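PDB 3LEW: SusD-like carbohydrate binding protein from Bacteroides vulgatus, which probably binds carbohydrate at the outer membrane for nutrient uptake, as SusD does for starch. Local coordinates for residues N370-A375 and R399-G404; N234-E239 and E348-N353; D294-E297 and Y301-E304. All coordinates share one frame; numbering follows the deposited sequence. Where two conformers were deposited one is given.

Interaction 1 (N370-A375 and R399-G404)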
loop_
_atom_site.group_PDB
_atom_site.type_symbol
_atom_site.label_atom_id
_atom_site.label_comp_id
_atom_site.label_asym_id
_atom_site.label_seq_id
_atom_site.Cartn_x
_atom_site.Cartn_y
_atom_site.Cartn_z
ATOM N N ASN A 370 -19.372 -0.049 11.077
ATOM C CA ASN A 370 -19.767 -0.951 12.151
ATOM C C ASN A 370 -19.724 -2.421 11.741
ATOM O O ASN A 370 -19.514 -3.267 12.595
ATOM C CB ASN A 370 -21.147 -0.580 12.692
ATOM C CG ASN A 370 -21.086 0.557 13.716
ATOM O OD1 ASN A 370 -20.013 0.860 14.250
ATOM N ND2 ASN A 370 -22.217 1.196 13.976
ATOM N N ASP A 371 -19.977 -2.738 10.470
ATOM C CA ASP A 371 -19.847 -4.131 9.973
ATOM C C ASP A 371 -18.389 -4.622 10.196
ATOM O O ASP A 371 -18.170 -5.750 10.660
ATOM C CB ASP A 371 -20.139 -4.265 8.462
ATOM C CG ASP A 371 -21.595 -4.107 8.105
ATOM O OD1 ASP A 371 -22.486 -4.406 8.956
ATOM O OD2 ASP A 371 -21.847 -3.686 6.919
ATOM N N LEU A 372 -17.410 -3.785 9.820
ATOM C CA LEU A 372 -16.011 -4.150 9.981
ATOM C C LEU A 372 -15.689 -4.245 11.469
ATOM O O LEU A 372 -15.080 -5.209 11.924
ATOM C CB LEU A 372 -15.097 -3.138 9.315
ATOM C CG LEU A 372 -13.596 -3.356 9.460
ATOM C CD1 LEU A 372 -13.141 -4.775 9.016
ATOM C CD2 LEU A 372 -12.860 -2.249 8.655
ATOM N N LYS A 373 -16.108 -3.244 12.234
ATOM C CA LYS A 373 -15.839 -3.262 13.672
ATOM C C LYS A 373 -16.398 -4.544 14.349
ATOM O O LYS A 373 -15.685 -5.223 15.112
ATOM C CB LYS A 373 -16.350 -1.987 14.336
ATOM C CG LYS A 373 -15.533 -0.738 14.064
ATOM C CD LYS A 373 -16.204 0.502 14.707
ATOM C CE LYS A 373 -15.399 1.817 14.563
ATOM N NZ LYS A 373 -14.011 1.707 15.127
ATOM N N THR A 374 -17.668 -4.853 14.086
ATOM C CA THR A 374 -18.289 -6.063 14.569
ATOM C C THR A 374 -17.479 -7.326 14.218
ATOM O O THR A 374 -17.279 -8.228 15.077
ATOM C CB THR A 374 -19.736 -6.199 14.047
ATOM O OG1 THR A 374 -20.507 -5.103 14.566
ATOM C CG2 THR A 374 -20.371 -7.544 14.527
ATOM N N ALA A 375 -17.036 -7.414 12.973
ATOM C CA ALA A 375 -16.318 -8.581 12.500
ATOM C C ALA A 375 -15.033 -8.781 13.321
ATOM O O ALA A 375 -14.623 -9.941 13.595
ATOM C CB ALA A 375 -16.006 -8.491 10.998
ATOM N N ARG A 399 -6.144 2.820 9.977
ATOM C CA ARG A 399 -4.847 2.583 10.606
ATOM C C ARG A 399 -4.862 1.275 11.379
ATOM O O ARG A 399 -3.864 0.547 11.373
ATOM C CB ARG A 399 -4.496 3.751 11.541
ATOM C CG ARG A 399 -4.157 5.039 10.725
ATOM C CD ARG A 399 -4.165 6.240 11.628
ATOM N NE ARG A 399 -3.208 6.111 12.715
ATOM C CZ ARG A 399 -3.186 6.925 13.774
ATOM N NH1 ARG A 399 -4.066 7.917 13.885
ATOM N NH2 ARG A 399 -2.289 6.775 14.729
ATOM N N LYS A 400 -5.980 0.999 12.014
ATOM C CA LYS A 400 -6.114 -0.192 12.868
ATOM C C LYS A 400 -6.202 -1.462 12.017
ATOM O O LYS A 400 -5.515 -2.430 12.290
ATOM C CB LYS A 400 -7.333 -0.070 13.760
ATOM C CG LYS A 400 -7.213 0.984 14.846
ATOM C CD LYS A 400 -8.581 1.296 15.444
ATOM C CE LYS A 400 -9.182 0.076 16.215
ATOM N NZ LYS A 400 -10.629 0.308 16.571
ATOM N N GLU A 401 -7.035 -1.433 11.002
ATOM C CA GLU A 401 -7.308 -2.629 10.173
ATOM C C GLU A 401 -6.228 -2.895 9.140
ATOM O O GLU A 401 -5.988 -4.058 8.798
ATOM C CB GLU A 401 -8.678 -2.482 9.492
ATOM C CG GLU A 401 -9.076 -3.597 8.473
ATOM C CD GLU A 401 -9.250 -4.982 9.072
ATOM O OE1 GLU A 401 -9.336 -5.113 10.312
ATOM O OE2 GLU A 401 -9.321 -5.960 8.286
ATOM N N LEU A 402 -5.644 -1.821 8.584
ATOM C CA LEU A 402 -4.695 -1.910 7.462
ATOM C C LEU A 402 -3.214 -1.737 7.864
ATOM O O LEU A 402 -2.354 -1.538 7.002
ATOM C CB LEU A 402 -5.054 -0.898 6.358
ATOM C CG LEU A 402 -6.485 -1.047 5.831
ATOM C CD1 LEU A 402 -6.837 0.136 4.877
ATOM C CD2 LEU A 402 -6.729 -2.398 5.136
ATOM N N TRP A 403 -2.938 -1.820 9.150
ATOM C CA TRP A 403 -1.579 -1.656 9.683
ATOM C C TRP A 403 -0.609 -2.534 8.918
ATOM O O TRP A 403 -0.830 -3.739 8.752
ATOM C CB TRP A 403 -1.528 -2.023 11.182
ATOM C CG TRP A 403 -0.179 -1.758 11.810
ATOM C CD1 TRP A 403 0.196 -0.636 12.510
ATOM C CD2 TRP A 403 1.006 -2.609 11.757
ATOM N NE1 TRP A 403 1.514 -0.756 12.929
ATOM C CE2 TRP A 403 2.022 -1.954 12.465
ATOM C CE3 TRP A 403 1.284 -3.859 11.191
ATOM C CZ2 TRP A 403 3.305 -2.485 12.580
ATOM C CZ3 TRP A 403 2.568 -4.376 11.322
ATOM C CH2 TRP A 403 3.541 -3.691 12.028
ATOM N N GLY A 404 0.475 -1.948 8.442
ATOM C CA GLY A 404 1.479 -2.744 7.768
ATOM C C GLY A 404 1.222 -3.126 6.309
ATOM O O GLY A 404 2.099 -3.710 5.680
#

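Interaction 2 (N234-E239 and E348-N353)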
loop_
_atom_site.group_PDB
_atom_site.type_symbol
_atom_site.label_atom_id
_atom_site.label_comp_id
_atom_site.label_asym_id
_atom_site.label_seq_id
_atom_site.Cartn_x
_atom_site.Cartn_y
_atom_site.Cartn_z
ATOM N N ASN A 234 -18.778 -9.534 -0.098
ATOM C CA ASN A 234 -18.756 -8.771 1.166
ATOM C C ASN A 234 -18.122 -9.559 2.307
ATOM O O ASN A 234 -18.265 -9.218 3.491
ATOM C CB ASN A 234 -20.178 -8.254 1.477
ATOM C CG ASN A 234 -21.115 -9.323 1.997
ATOM O OD1 ASN A 234 -22.163 -9.001 2.576
ATOM N ND2 ASN A 234 -20.778 -10.578 1.796
ATOM N N TYR A 235 -17.336 -10.568 1.933
ATOM C CA TYR A 235 -16.710 -11.475 2.885
ATOM C C TYR A 235 -15.703 -10.755 3.784
ATOM O O TYR A 235 -14.876 -9.970 3.320
ATOM C CB TYR A 235 -15.963 -12.587 2.176
ATOM C CG TYR A 235 -15.377 -13.603 3.112
ATOM C CD1 TYR A 235 -16.165 -14.595 3.642
ATOM C CD2 TYR A 235 -14.025 -13.586 3.473
ATOM C CE1 TYR A 235 -15.647 -15.550 4.512
ATOM C CE2 TYR A 235 -13.488 -14.567 4.353
ATOM C CZ TYR A 235 -14.305 -15.552 4.848
ATOM O OH TYR A 235 -13.864 -16.541 5.731
ATOM N N LEU A 236 -15.808 -11.010 5.079
ATOM C CA LEU A 236 -14.800 -10.572 6.017
ATOM C C LEU A 236 -14.273 -11.809 6.739
ATOM O O LEU A 236 -15.066 -12.652 7.189
ATOM C CB LEU A 236 -15.369 -9.563 7.026
ATOM C CG LEU A 236 -15.684 -8.146 6.494
ATOM C CD1 LEU A 236 -16.362 -7.247 7.537
ATOM C CD2 LEU A 236 -14.399 -7.444 5.959
HETATM N N MSE A 237 -12.950 -11.916 6.849
HETATM C CA MSE A 237 -12.319 -13.149 7.333
HETATM C C MSE A 237 -12.576 -13.365 8.816
HETATM O O MSE A 237 -12.920 -12.436 9.562
HETATM C CB MSE A 237 -10.818 -13.160 7.006
HETATM C CG MSE A 237 -9.961 -12.186 7.804
HETATM SE SE MSE A 237 -8.095 -12.374 7.425
HETATM C CE MSE A 237 -8.091 -11.033 6.064
ATOM N N THR A 238 -12.462 -14.623 9.219
ATOM C CA THR A 238 -12.646 -15.001 10.604
ATOM C C THR A 238 -11.415 -14.660 11.447
ATOM O O THR A 238 -10.310 -14.335 10.932
ATOM C CB THR A 238 -12.865 -16.526 10.735
ATOM O OG1 THR A 238 -11.671 -17.201 10.328
ATOM C CG2 THR A 238 -14.058 -16.987 9.905
ATOM N N GLU A 239 -11.587 -14.773 12.758
ATOM C CA GLU A 239 -10.471 -14.569 13.668
ATOM C C GLU A 239 -9.299 -15.518 13.362
ATOM O O GLU A 239 -8.150 -15.098 13.342
ATOM C CB GLU A 239 -10.941 -14.717 15.120
ATOM C CG GLU A 239 -9.836 -14.610 16.191
ATOM C CD GLU A 239 -10.356 -14.602 17.633
ATOM O OE1 GLU A 239 -11.595 -14.609 17.867
ATOM O OE2 GLU A 239 -9.503 -14.562 18.543
ATOM N N GLU A 348 -10.809 -3.245 3.144
ATOM C CA GLU A 348 -10.531 -1.928 2.591
ATOM C C GLU A 348 -11.727 -1.370 1.830
ATOM O O GLU A 348 -11.958 -0.154 1.844
ATOM C CB GLU A 348 -9.295 -1.989 1.678
ATOM C CG GLU A 348 -8.918 -0.620 1.085
ATOM C CD GLU A 348 -7.952 -0.681 -0.088
ATOM O OE1 GLU A 348 -7.393 -1.740 -0.398
ATOM O OE2 GLU A 348 -7.781 0.383 -0.743
ATOM N N ILE A 349 -12.458 -2.245 1.122
ATOM C CA ILE A 349 -13.634 -1.814 0.344
ATOM C C ILE A 349 -14.738 -1.353 1.274
ATOM O O ILE A 349 -15.371 -0.343 1.000
ATOM C CB ILE A 349 -14.131 -2.910 -0.627
ATOM C CG1 ILE A 349 -12.970 -3.469 -1.481
ATOM C CG2 ILE A 349 -15.270 -2.385 -1.496
ATOM C CD1 ILE A 349 -12.164 -2.356 -2.263
ATOM N N TYR A 350 -14.936 -2.038 2.404
ATOM C CA TYR A 350 -15.897 -1.546 3.408
ATOM C C TYR A 350 -15.494 -0.145 3.887
ATOM O O TYR A 350 -16.317 0.747 4.025
ATOM C CB TYR A 350 -15.937 -2.442 4.643
ATOM C CG TYR A 350 -16.844 -3.646 4.588
ATOM C CD1 TYR A 350 -16.438 -4.832 3.986
ATOM C CD2 TYR A 350 -18.083 -3.610 5.180
ATOM C CE1 TYR A 350 -17.242 -5.953 3.966
ATOM C CE2 TYR A 350 -18.918 -4.740 5.155
ATOM C CZ TYR A 350 -18.473 -5.923 4.572
ATOM O OH TYR A 350 -19.319 -7.044 4.590
ATOM N N LEU A 351 -14.202 0.042 4.125
ATOM C CA LEU A 351 -13.706 1.340 4.617
ATOM C C LEU A 351 -13.792 2.452 3.556
ATOM O O LEU A 351 -14.143 3.571 3.890
ATOM C CB LEU A 351 -12.266 1.178 5.095
ATOM C CG LEU A 351 -12.149 0.438 6.453
ATOM C CD1 LEU A 351 -10.706 -0.075 6.601
ATOM C CD2 LEU A 351 -12.491 1.393 7.619
ATOM N N ILE A 352 -13.497 2.137 2.288
ATOM C CA ILE A 352 -13.666 3.087 1.183
ATOM C C ILE A 352 -15.155 3.497 1.030
ATOM O O ILE A 352 -15.461 4.668 0.877
ATOM C CB ILE A 352 -13.170 2.521 -0.178
ATOM C CG1 ILE A 352 -11.627 2.332 -0.203
ATOM C CG2 ILE A 352 -13.602 3.421 -1.385
ATOM C CD1 ILE A 352 -11.113 1.465 -1.293
ATOM N N ASN A 353 -16.026 2.503 1.024
ATOM C CA ASN A 353 -17.466 2.730 0.980
ATOM C C ASN A 353 -17.922 3.654 2.123
ATOM O O ASN A 353 -18.636 4.660 1.893
ATOM C CB ASN A 353 -18.184 1.389 0.974
ATOM C CG ASN A 353 -19.638 1.501 0.636
ATOM O OD1 ASN A 353 -20.480 1.374 1.531
ATOM N ND2 ASN A 353 -19.975 1.693 -0.676
#

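Interaction 3 (D294-E297 and Y301-E304)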
loop_
_atom_site.group_PDB
_atom_site.type_symbol
_atom_site.label_atom_id
_atom_site.label_comp_id
_atom_site.label_asym_id
_atom_site.label_seq_id
_atom_site.Cartn_x
_atom_site.Cartn_y
_atom_site.Cartn_z
ATOM N N ASP A 294 -3.319 1.017 22.201
ATOM C CA ASP A 294 -4.384 1.742 22.883
ATOM C C ASP A 294 -5.536 2.234 22.000
ATOM O O ASP A 294 -6.562 2.706 22.531
ATOM C CB ASP A 294 -3.781 2.947 23.627
ATOM C CG ASP A 294 -2.865 2.533 24.749
ATOM O OD1 ASP A 294 -3.060 1.403 25.280
ATOM O OD2 ASP A 294 -1.974 3.351 25.114
ATOM N N LEU A 295 -5.380 2.177 20.687
ATOM C CA LEU A 295 -6.462 2.491 19.774
ATOM C C LEU A 295 -7.537 1.416 19.716
ATOM O O LEU A 295 -8.601 1.677 19.138
ATOM C CB LEU A 295 -5.934 2.750 18.360
ATOM C CG LEU A 295 -4.892 3.862 18.177
ATOM C CD1 LEU A 295 -4.486 4.033 16.693
ATOM C CD2 LEU A 295 -5.425 5.179 18.763
ATOM N N PHE A 296 -7.270 0.229 20.293
ATOM C CA PHE A 296 -8.163 -0.911 20.257
ATOM C C PHE A 296 -8.885 -1.087 21.571
ATOM O O PHE A 296 -8.296 -0.915 22.642
ATOM C CB PHE A 296 -7.397 -2.213 19.932
ATOM C CG PHE A 296 -6.706 -2.198 18.593
ATOM C CD1 PHE A 296 -5.472 -1.589 18.428
ATOM C CD2 PHE A 296 -7.304 -2.780 17.489
ATOM C CE1 PHE A 296 -4.861 -1.532 17.165
ATOM C CE2 PHE A 296 -6.694 -2.762 16.272
ATOM C CZ PHE A 296 -5.460 -2.152 16.106
ATOM N N GLU A 297 -10.167 -1.431 21.500
ATOM C CA GLU A 297 -10.919 -1.817 22.687
ATOM C C GLU A 297 -10.643 -3.280 23.081
ATOM O O GLU A 297 -10.502 -4.155 22.244
ATOM C CB GLU A 297 -12.432 -1.637 22.468
ATOM C CG GLU A 297 -12.904 -0.229 22.224
ATOM C CD GLU A 297 -12.948 0.137 20.744
ATOM O OE1 GLU A 297 -13.180 -0.760 19.923
ATOM O OE2 GLU A 297 -12.727 1.316 20.403
ATOM N N TYR A 301 -10.082 -8.690 18.681
ATOM C CA TYR A 301 -9.035 -9.700 18.628
ATOM C C TYR A 301 -7.740 -9.215 18.007
ATOM O O TYR A 301 -6.708 -9.849 18.200
ATOM C CB TYR A 301 -9.514 -10.994 17.979
ATOM C CG TYR A 301 -9.991 -10.945 16.535
ATOM C CD1 TYR A 301 -9.128 -10.713 15.469
ATOM C CD2 TYR A 301 -11.327 -11.224 16.228
ATOM C CE1 TYR A 301 -9.608 -10.730 14.136
ATOM C CE2 TYR A 301 -11.791 -11.261 14.916
ATOM C CZ TYR A 301 -10.924 -10.991 13.875
ATOM O OH TYR A 301 -11.430 -11.075 12.584
ATOM N N ARG A 302 -7.764 -8.079 17.296
ATOM C CA ARG A 302 -6.539 -7.515 16.765
ATOM C C ARG A 302 -5.602 -7.019 17.887
ATOM O O ARG A 302 -4.360 -7.005 17.711
ATOM C CB ARG A 302 -6.838 -6.412 15.738
ATOM C CG ARG A 302 -7.683 -6.910 14.547
ATOM C CD ARG A 302 -8.194 -5.778 13.673
ATOM N NE ARG A 302 -9.135 -4.930 14.432
ATOM C CZ ARG A 302 -9.676 -3.813 13.950
ATOM N NH1 ARG A 302 -9.465 -3.452 12.681
ATOM N NH2 ARG A 302 -10.496 -3.085 14.706
ATOM N N LYS A 303 -6.198 -6.624 19.004
ATOM C CA LYS A 303 -5.460 -6.057 20.131
ATOM C C LYS A 303 -4.555 -7.140 20.750
ATOM O O LYS A 303 -3.447 -6.845 21.189
ATOM C CB LYS A 303 -6.414 -5.491 21.169
ATOM C CG LYS A 303 -5.742 -4.622 22.215
ATOM C CD LYS A 303 -6.734 -4.083 23.224
ATOM C CE LYS A 303 -6.142 -2.898 23.988
ATOM N NZ LYS A 303 -7.139 -2.277 24.894
ATOM N N GLU A 304 -5.012 -8.388 20.690
ATOM C CA GLU A 304 -4.333 -9.605 21.181
ATOM C C GLU A 304 -3.052 -9.900 20.415
ATOM O O GLU A 304 -2.166 -10.614 20.895
ATOM C CB GLU A 304 -5.250 -10.847 20.999
ATOM C CG GLU A 304 -6.676 -10.695 21.562
ATOM C CD GLU A 304 -7.520 -11.965 21.448
ATOM O OE1 GLU A 304 -7.096 -12.936 20.807
ATOM O OE2 GLU A 304 -8.621 -11.985 21.994
HETATM O O HOH W 1 -5.720 -0.560 26.254
#

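Interaction 1 (N370-A375 and R399-G404)
L372 and E401 make the van der Waals part of this contact between helix 365-376 and the C-terminal end of helix 387-401. Both side chains project toward the opposite segment, and their CA atoms, 8.8 Å apart, are the nearest pair of the two backbones. CD1 of L372 lies 3.9 Å from CD of E401, the carboxylate carbon, and both carboxylate oxygens are scarcely farther off. The other methyl of the leucine, CD2 of L372, meets CG of E401 at 4.0 Å. One branch therefore covers the charged end and the other the aliphatic stem. E401 starts with CG anti to the backbone N (chi1 175°) and then bends at chi2 (64°), which sets the carboxylate near CD1 of L372, the two side chains meeting at a slant.

The second pair is of like charge. K373 and K400 cross at about a right angle and bring their NZ atoms to 3.9 Å, an approach consistent with the position of E397: its OE1 forms salt bridges with both ammonium groups, so the two lysines converge on one shared anion. The buried E401 is likewise compensated, OE2 by R345 and R376 and OE1 by R302; this array would be expected to favour its ionised form.

The two segments bury 127 Å² between them. A third helix adjoins the same interface: A347 of helix 346-359 touches both L372 and E401, L351 adds to the leucine, and R345 arrives from strand 341-345, directly before that helix.

Interaction 2 (N234-E239 and E348-N353)
Y350 reaches from helix 346-359 to the loop between helices 219-232 and 239-242, where its OH donates a hydrogen bond of 2.7 Å to the backbone O of N234. The hydroxyl lies in the carbonyl plane on a lone pair, with a C=O...O angle of 132°, and the accepting oxygen sits at the edge of the ring, in its plane. CB of N234 comes within 3.4 Å of OH of Y350, and the asparagine amide is turned only 18° from the ring plane. The tyrosine holds CG anti to its carbonyl carbon (chi1 -85°), which carries the ring out toward the loop.

L236 approaches over one face. Its CD1 makes a CH-pi contact 4.1 Å from the Y350 ring centroid, displaced toward the rim, while CG of L236 packs at 3.7 Å on CE1 of Y350. The leucine's branched end meets the CD1-CE1-CZ side of the ring.

In the next shell, D371 of helix 365-376 and L230 of helix 219-232 touch Y350, and A375 of helix 365-376 touches L236. This loop-to-helix join is consistent with the helical, TPR-related architecture of the SusD family. The side chain of N234 lies about 3 Å from a bound pentaethylene glycol, probably a crystallisation additive.

Since the tyrosine bonds to a main-chain carbonyl, the polar link depends on the path of the loop more than on the asparagine's side chain; with L236, D371 and L230 it probably helps to fix the phenol's tilt.

Interaction 3 (D294-E297 and Y301-E304)
A tight chain reversal in the long connection between strands 286-288 and 306-309 brings residues 294-297 against 301-304, with three residues intervening. Neither arm is a regular strand or helix, although 301-304 has helical backbone angles. The CA atoms of F296 and K303, 5.8 Å apart, mark the closest backbone approach, and the two segments bury 255 Å² between them.

F296 provides most of the first arm's surface. Its CB packs at 3.6 Å on CB of K303, and the two side chains run antiparallel to each other. The lysine leaves its backbone with CG anti to N (chi1 -167°) and stays extended beyond CG; this straight course carries its methylenes along F296 and delivers NZ to the backbone O of F296. That hydrogen bond, from NZ of K303 to O of F296, is 2.9 Å long, and the ammonium is tilted 35° from the carbonyl plane. D298, in the turn itself, forms a salt bridge with the same NZ, so the ammonium ties the reversal together from its main chain and from its connecting residues.

R302 meets the ring differently. Its NE lies in the plane of the F296 ring at the edge, whereas CE2 of F296 sits over one face of the guanidinium, 3.7 Å from NE of R302; the planes are 88° apart. CB of R302 packs on CE2 of F296 at the same distance. The guanidinium N-H groups are engaged by carboxylates, E397 and D300 both taking NH2. The ring also packs edge-to-face with F292, and K400 of helix 387-401 touches both F296 and R302.

Beyond the lysine a water accepts a 2.6 Å hydrogen bond from NZ of K303. The same water donates a weak, long one to OD1 of D294.

Overall arrangement
Interaction 1 joins the other two. Its centre is about 8 Å from that of interaction 2 and about 10 Å from that of interaction 3, whereas interactions 2 and 3 have centres about 17 Å apart. Toward interaction 2 the join is apolar: CD2 of L372 packs 3.5 Å from CG of L351. Toward interaction 3 it is ionic, a salt bridge with NH1 of R302 2.9 Å from OE1 of E401, and E397 is a partner common to both contacts. Interactions 2 and 3 touch where CB of E239 meets CE2 of Y301 at 3.6 Å. The bound glycol adjoins interaction 2, at N234; whether it marks a carbohydrate site is not established.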